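Local coordinates for protein (soluble lytic transglycosylase SLT70) (Escherichia coli, PDB 1QSA) that cleaves the glycosidic bonds between N-acetylmuramic acid and N-acetylglucosamine in peptidoglycan as a periplasmic exolytic transglycosylase, forming a 1,6-anhydro bond in the N-acetylmuramic acid, at residues G333-A336 with E337-I341; L608-A611 with T612-G615. All blocks are in the same frame, centred on the assembly; numbering follows the deposited sequence.

Interaction 1 (G333-A336 with E337-I341); sequences GREA and EAKEI
Glu335 and Lys339, one helical turn apart, pair in an i to i+4 salt bridge across the first turn of helix 335-346, part of the α-superhelix of Slt70. The helix follows closely on helix 319-331, whose end is closed by a Schellman motif at Gly333; Arg334 is then the N-cap. The tight part is the backbone of the turn. Ala338 N donates to Arg334 O at 3.1 Å in a nearly straight bond, and Lys339 N to Glu335 O at 2.9 Å. The third bond, Glu340 N to Ala336 O, is less straight at 140°, its donor tilted from the carbonyl plane. On this inner side the methyl CB of Ala338 sits 3.4 Å from Arg334 O and is buried against Leu329 and Leu330 of helix 319-331.

The outer side is looser and faces solvent. Glu337, with CG anti to its backbone nitrogen (chi1 -164°), reaches out as an extended chain. Its carboxylate has the opposite charge of Arg334 in the neighbourhood, but the arginine is modelled in two positions and any pairing is doubtful. Both side chains touch Leu329, yet both residues remain exposed. The bridge itself is more definite. Lys339 runs extended from CG to NZ, and its CD and CE cross CG of Glu335 at a slant, each 3.8 Å away, so aliphatic contact accompanies the charge pairing. The ammonium group reaches the carboxylate from its anti side, NZ lying 2.9 Å from Glu335 OE2 and 22° out of the carboxylate plane.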
loop_
_atom_site.group_PDB
_atom_site.type_symbol
_atom_site.label_atom_id
_atom_site.label_comp_id
_atom_site.label_asym_id
_atom_site.label_seq_id
_atom_site.Cartn_x
_atom_site.Cartn_y
_atom_site.Cartn_z
ATOM N N GLY A 333 -0.637 20.298 -35.636
ATOM C CA GLY A 333 -1.743 20.676 -36.506
ATOM C C GLY A 333 -2.604 19.532 -37.013
ATOM O O GLY A 333 -3.344 19.697 -37.987
ATOM N N ARG A 334 -2.498 18.372 -36.372
ATOM C CA ARG A 334 -3.269 17.187 -36.753
ATOM C C ARG A 334 -4.467 17.139 -35.808
ATOM O O ARG A 334 -4.571 16.261 -34.947
ATOM C CB ARG A 334 -2.412 15.930 -36.617
ATOM C CG ARG A 334 -1.106 15.972 -37.407
ATOM C CD ARG A 334 -1.348 16.217 -38.893
ATOM N NE ARG A 334 -2.064 15.109 -39.525
ATOM C CZ ARG A 334 -3.151 15.250 -40.280
ATOM N NH1 ARG A 334 -3.656 16.456 -40.509
ATOM N NH2 ARG A 334 -3.730 14.180 -40.809
ATOM N N GLU A 335 -5.377 18.081 -36.019
ATOM C CA GLU A 335 -6.562 18.249 -35.190
ATOM C C GLU A 335 -7.464 17.030 -35.077
ATOM O O GLU A 335 -7.815 16.609 -33.973
ATOM C CB GLU A 335 -7.393 19.420 -35.688
ATOM C CG GLU A 335 -8.551 19.705 -34.757
ATOM C CD GLU A 335 -9.521 20.745 -35.266
ATOM O OE1 GLU A 335 -9.429 21.175 -36.438
ATOM O OE2 GLU A 335 -10.402 21.133 -34.485
ATOM N N ALA A 336 -7.881 16.489 -36.216
ATOM C CA ALA A 336 -8.777 15.327 -36.194
ATOM C C ALA A 336 -8.213 14.116 -35.453
ATOM O O ALA A 336 -8.914 13.502 -34.637
ATOM C CB ALA A 336 -9.184 14.941 -37.616
ATOM N N GLU A 337 -6.969 13.757 -35.752
ATOM C CA GLU A 337 -6.319 12.613 -35.123
ATOM C C GLU A 337 -6.198 12.814 -33.610
ATOM O O GLU A 337 -6.482 11.900 -32.823
ATOM C CB GLU A 337 -4.931 12.391 -35.723
ATOM C CG GLU A 337 -4.349 11.011 -35.408
ATOM C CD GLU A 337 -2.961 10.768 -35.992
ATOM O OE1 GLU A 337 -2.577 11.446 -36.970
ATOM O OE2 GLU A 337 -2.255 9.876 -35.465
ATOM N N ALA A 338 -5.783 14.014 -33.212
ATOM C CA ALA A 338 -5.634 14.323 -31.791
ATOM C C ALA A 338 -6.966 14.304 -31.051
ATOM O O ALA A 338 -7.081 13.697 -29.971
ATOM C CB ALA A 338 -4.956 15.686 -31.614
ATOM N N LYS A 339 -7.980 14.943 -31.631
ATOM C CA LYS A 339 -9.278 15.024 -30.972
ATOM C C LYS A 339 -10.033 13.707 -30.906
ATOM O O LYS A 339 -10.861 13.514 -30.016
ATOM C CB LYS A 339 -10.115 16.184 -31.520
ATOM C CG LYS A 339 -9.517 17.540 -31.083
ATOM C CD LYS A 339 -10.322 18.750 -31.507
ATOM C CE LYS A 339 -9.563 20.037 -31.147
ATOM N NZ LYS A 339 -10.276 21.254 -31.617
ATOM N N GLU A 340 -9.705 12.779 -31.801
ATOM C CA GLU A 340 -10.337 11.464 -31.751
ATOM C C GLU A 340 -9.761 10.739 -30.525
ATOM O O GLU A 340 -10.497 10.061 -29.795
ATOM C CB GLU A 340 -10.085 10.677 -33.037
ATOM C CG GLU A 340 -10.681 9.263 -33.038
ATOM C CD GLU A 340 -12.175 9.208 -32.693
ATOM O OE1 GLU A 340 -12.942 10.113 -33.105
ATOM O OE2 GLU A 340 -12.586 8.241 -32.006
ATOM N N ILE A 341 -8.462 10.917 -30.272
ATOM C CA ILE A 341 -7.828 10.295 -29.108
ATOM C C ILE A 341 -8.453 10.864 -27.840
ATOM O O ILE A 341 -8.802 10.116 -26.922
ATOM C CB ILE A 341 -6.285 10.538 -29.054
ATOM C CG1 ILE A 341 -5.582 9.798 -30.198
ATOM C CG2 ILE A 341 -5.721 10.074 -27.680
ATOM C CD1 ILE A 341 -4.085 10.113 -30.315
#

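Interaction 2 (L608-A611 with T612-G615); sequences LMSA and TEWG
Met609 reaches across to Trp614 of the short helix 611-615. Its extended side chain brings SD to the edge of the indole, near the ring plane and 3.8 Å from Trp614 CE3; the two side chains cross at about a right angle. With the sulfur beside the six-membered ring and not over its face, this is an edge-on Met-aromatic contact. Trp614 itself also touches Gln358 of helix 351-359.

Next comes Ser610, the N-cap, gripped in three ways. Its backbone N donates almost straight (176°) to Glu613 OE1 at 3.0 Å, meeting the carboxylate oxygen on its anti side but 31° out of plane. In return, Glu613 N donates to Ser610 OG at 3.0 Å; with chi1 at 70°, OG stands between the serine's own N and carbonyl carbon, turned toward the first turn of the helix. Ser610 O then accepts from Trp614 N at 2.8 Å. The same OE1 of the buried Glu613 carries a salt bridge to Arg545, which would be expected to favour the ionised carboxylate.

Ala611 continues the turn through its carbonyl, Gly615 N donating to Ala611 O at 3.0 Å in a more bent bond. The reciprocal bonds of Ser610 and Glu613, side chain to backbone in both directions, are those of a capping box at a helix N-terminus.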
loop_
_atom_site.group_PDB
_atom_site.type_symbol
_atom_site.label_atom_id
_atom_site.label_comp_id
_atom_site.label_asym_id
_atom_site.label_seq_id
_atom_site.Cartn_x
_atom_site.Cartn_y
_atom_site.Cartn_z
ATOM N N LEU A 608 -12.276 19.605 -14.063
ATOM C CA LEU A 608 -11.078 19.128 -13.370
ATOM C C LEU A 608 -10.229 20.158 -12.634
ATOM O O LEU A 608 -9.795 19.920 -11.498
ATOM C CB LEU A 608 -10.193 18.325 -14.324
ATOM C CG LEU A 608 -8.995 17.664 -13.628
ATOM C CD1 LEU A 608 -9.473 16.521 -12.738
ATOM C CD2 LEU A 608 -8.000 17.175 -14.667
ATOM N N MET A 609 -9.925 21.260 -13.312
ATOM C CA MET A 609 -9.102 22.320 -12.732
ATOM C C MET A 609 -9.770 23.679 -12.882
ATOM O O MET A 609 -10.572 23.901 -13.799
ATOM C CB MET A 609 -7.727 22.383 -13.429
ATOM C CG MET A 609 -6.909 21.096 -13.332
ATOM S SD MET A 609 -5.220 21.337 -13.898
ATOM C CE MET A 609 -4.688 19.671 -14.207
ATOM N N SER A 610 -9.418 24.592 -11.984
ATOM C CA SER A 610 -9.925 25.962 -12.047
ATOM C C SER A 610 -9.197 26.630 -13.217
ATOM O O SER A 610 -8.166 26.133 -13.684
ATOM C CB SER A 610 -9.607 26.712 -10.748
ATOM O OG SER A 610 -8.219 26.986 -10.620
ATOM N N ALA A 611 -9.723 27.751 -13.695
ATOM C CA ALA A 611 -9.080 28.461 -14.804
ATOM C C ALA A 611 -7.657 28.853 -14.402
ATOM O O ALA A 611 -6.733 28.755 -15.201
ATOM C CB ALA A 611 -9.874 29.711 -15.153
ATOM N N THR A 612 -7.485 29.246 -13.143
ATOM C CA THR A 612 -6.172 29.650 -12.643
ATOM C C THR A 612 -5.184 28.481 -12.607
ATOM O O THR A 612 -4.044 28.605 -13.069
ATOM C CB THR A 612 -6.298 30.336 -11.271
ATOM O OG1 THR A 612 -7.078 31.537 -11.429
ATOM C CG2 THR A 612 -4.929 30.710 -10.726
ATOM N N GLU A 613 -5.631 27.335 -12.109
ATOM C CA GLU A 613 -4.771 26.155 -12.063
ATOM C C GLU A 613 -4.423 25.701 -13.481
ATOM O O GLU A 613 -3.265 25.377 -13.781
ATOM C CB GLU A 613 -5.488 25.014 -11.332
ATOM C CG GLU A 613 -5.635 25.236 -9.830
ATOM C CD GLU A 613 -6.638 24.286 -9.187
ATOM O OE1 GLU A 613 -7.498 23.746 -9.905
ATOM O OE2 GLU A 613 -6.579 24.092 -7.955
ATOM N N TRP A 614 -5.438 25.650 -14.341
ATOM C CA TRP A 614 -5.276 25.206 -15.724
ATOM C C TRP A 614 -4.324 26.065 -16.558
ATOM O O TRP A 614 -3.567 25.533 -17.371
ATOM C CB TRP A 614 -6.649 25.164 -16.416
ATOM C CG TRP A 614 -6.646 24.586 -17.815
ATOM C CD1 TRP A 614 -6.704 25.278 -19.005
ATOM C CD2 TRP A 614 -6.617 23.198 -18.164
ATOM N NE1 TRP A 614 -6.711 24.399 -20.065
ATOM C CE2 TRP A 614 -6.662 23.117 -19.583
ATOM C CE3 TRP A 614 -6.561 22.016 -17.423
ATOM C CZ2 TRP A 614 -6.653 21.894 -20.267
ATOM C CZ3 TRP A 614 -6.552 20.794 -18.105
ATOM C CH2 TRP A 614 -6.599 20.748 -19.515
ATOM N N GLY A 615 -4.352 27.373 -16.327
ATOM C CA GLY A 615 -3.542 28.296 -17.119
ATOM C C GLY A 615 -2.209 28.790 -16.596
ATOM O O GLY A 615 -1.457 29.426 -17.331
#

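In the fold
Both contacts are first turns of helices: interaction 1 opens helix 335-346 and interaction 2 opens helix 611-615, the last helix of the chain. They come in series, nearly 270 residues apart in sequence, yet their centres are 23 Å apart and their nearest atoms about 11 Å apart, without touching. Leu608 and Trp614 of interaction 2 pack on helix 351-359, the next helix along the chain after 335-346. The carboxy-terminal end of the chain thus packs against a helix that follows interaction 1 closely in sequence, consistent with closure of the ring-shaped molecule. Neither contact lies at the predicted active site.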